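Local coordinates for putative oxidoreductase (Salmonella enterica subsp. enterica serovar Typhimurium, PDB 3NX4), which probably reduces acryloyl-CoA with NADPH, as a member of the medium-chain dehydrogenase/reductase superfamily, at residues I124-A127 with G128-M132. Residues are numbered along the deposited sequence; the frame is centred on the assembly and turned at random.
Sequences IGTA and GFTAM. With NAP (NADP nicotinamide-adenine-dinucleotide phosphate), chain C.
I124 opens the contact by accepting the N-H of G128 on its carbonyl O (N to O 2.8 Å); the donor stands 43° out of the carbonyl plane, consistent with the distortion that follows at G125. Its CG2, anti to the backbone N, lies over the next turn, 3.5 Å from F129 N, where the absent side chain of G128 leaves room for it. G125 carries the distortion: its phi is +59°, and the amides of T126 and A127 make no bond to the preceding turn, which kinks helix 118-140. G125 O nevertheless receives F129 N at 3.1 Å in a nearly straight bond, and the F129 ring stacks on W279 of helix 272-285. T126 O is gripped twice by T130, through the backbone N and, at 2.7 Å, through the hydroxyl OG1; the two donors approach from opposite faces of the carbonyl plane. With OG1 of T126 committed to D64, its methyl CG2 is the branch turned to the nicotinamide, 3.6 Å from C5N of NADP. A127 O continues the i to i+4 pattern by accepting A131 N, while its CB and that of A131 pack on V159 of helix 158-169. T130 OG1, its hydrogen engaged by T126, sits 3.1 Å from NADP C4N, the hydride-carrying carbon in NADPH, obliquely off the ring plane; its partial negative charge would probably stabilise positive charge on the oxidised ring.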
# COMPACT_ATOMS: atom_id res chain seq x y z
N ILE A 124 -10.31 23.60 8.82
CA ILE A 124 -9.51 22.53 8.23
C ILE A 124 -9.07 21.55 9.31
O ILE A 124 -9.48 20.38 9.30
CB ILE A 124 -8.29 23.09 7.49
CG1 ILE A 124 -8.74 23.93 6.29
CG2 ILE A 124 -7.35 21.95 7.02
CD1 ILE A 124 -7.63 24.80 5.72
N GLY A 125 -8.25 22.02 10.25
CA GLY A 125 -7.83 21.20 11.38
C GLY A 125 -7.09 19.93 10.95
O GLY A 125 -6.64 19.81 9.82
N THR A 126 -6.97 18.98 11.87
CA THR A 126 -6.36 17.70 11.55
C THR A 126 -7.10 16.96 10.44
O THR A 126 -6.49 16.34 9.59
CB THR A 126 -6.24 16.80 12.80
OG1 THR A 126 -5.19 17.29 13.63
CG2 THR A 126 -5.92 15.37 12.42
N ALA A 127 -8.43 17.02 10.44
CA ALA A 127 -9.24 16.30 9.46
C ALA A 127 -8.88 16.74 8.04
O ALA A 127 -8.61 15.91 7.17
CB ALA A 127 -10.75 16.52 9.71
N GLY A 128 -8.90 18.04 7.81
CA GLY A 128 -8.63 18.59 6.49
C GLY A 128 -7.17 18.45 6.08
O GLY A 128 -6.86 18.19 4.92
N PHE A 129 -6.26 18.63 7.03
CA PHE A 129 -4.84 18.43 6.78
C PHE A 129 -4.60 16.98 6.33
O PHE A 129 -3.90 16.73 5.35
CB PHE A 129 -4.06 18.77 8.06
CG PHE A 129 -2.59 18.45 8.01
CD1 PHE A 129 -1.69 19.30 7.37
CD2 PHE A 129 -2.10 17.33 8.66
CE1 PHE A 129 -0.33 19.01 7.34
CE2 PHE A 129 -0.73 17.04 8.65
CZ PHE A 129 0.15 17.88 7.98
N THR A 130 -5.23 16.04 7.03
CA THR A 130 -5.21 14.64 6.65
C THR A 130 -5.81 14.37 5.24
O THR A 130 -5.26 13.59 4.46
CB THR A 130 -5.97 13.80 7.69
OG1 THR A 130 -5.36 14.00 8.98
CG2 THR A 130 -5.93 12.31 7.34
N ALA A 131 -6.94 14.98 4.92
CA ALA A 131 -7.52 14.80 3.59
C ALA A 131 -6.52 15.24 2.54
O ALA A 131 -6.38 14.60 1.48
CB ALA A 131 -8.79 15.60 3.45
N MSE A 132 -5.82 16.35 2.83
CA MSE A 132 -4.84 16.87 1.89
C MSE A 132 -3.69 15.88 1.72
O MSE A 132 -3.25 15.62 0.60
CB MSE A 132 -4.32 18.24 2.35
CG MSE A 132 -3.48 18.94 1.29
SE MSE A 132 -4.52 19.54 -0.28
CE MSE A 132 -3.65 18.52 -1.53
PA NAP C . -15.79 11.75 11.36
O1A NAP C . -16.06 13.17 11.09
O2A NAP C . -16.49 11.13 12.51
O5B NAP C . -16.01 10.88 10.04
C5B NAP C . -16.12 9.49 10.15
C4B NAP C . -17.20 9.09 9.15
O4B NAP C . -17.22 7.70 9.04
C3B NAP C . -18.60 9.51 9.61
O3B NAP C . -18.94 10.78 9.09
C2B NAP C . -19.49 8.43 9.03
O2B NAP C . -19.82 8.83 7.72
C1B NAP C . -18.56 7.23 8.92
N9A NAP C . -18.79 6.26 10.00
C8A NAP C . -18.93 6.52 11.34
N7A NAP C . -19.09 5.33 11.98
C5A NAP C . -19.04 4.34 11.07
C6A NAP C . -19.15 2.96 11.17
N6A NAP C . -19.35 2.37 12.35
N1A NAP C . -19.05 2.19 10.04
C2A NAP C . -18.85 2.78 8.81
N3A NAP C . -18.75 4.15 8.71
C4A NAP C . -18.85 4.91 9.82
O3 NAP C . -14.21 11.54 11.63
PN NAP C . -12.96 12.33 11.02
O1N NAP C . -12.48 13.35 11.97
O2N NAP C . -13.34 12.73 9.64
O5D NAP C . -11.91 11.10 10.97
C5D NAP C . -12.20 10.00 10.14
C4D NAP C . -11.31 8.83 10.52
O4D NAP C . -9.97 9.18 10.23
C3D NAP C . -11.36 8.54 12.01
O3D NAP C . -11.25 7.15 12.21
C2D NAP C . -10.13 9.23 12.56
O2D NAP C . -9.63 8.56 13.70
C1D NAP C . -9.18 9.07 11.39
N1N NAP C . -8.11 10.08 11.34
C2N NAP C . -6.82 9.65 11.41
C3N NAP C . -5.76 10.54 11.35
C7N NAP C . -4.42 9.99 10.92
O7N NAP C . -3.24 10.54 11.42
N7N NAP C . -4.41 8.97 10.06
C4N NAP C . -6.03 11.90 11.20
C5N NAP C . -7.36 12.33 11.11
C6N NAP C . -8.39 11.41 11.17
P2B NAP C . -21.27 8.47 7.09
O1X NAP C . -21.43 9.32 5.86
O2X NAP C . -21.31 7.01 6.71
O3X NAP C . -22.32 8.79 8.12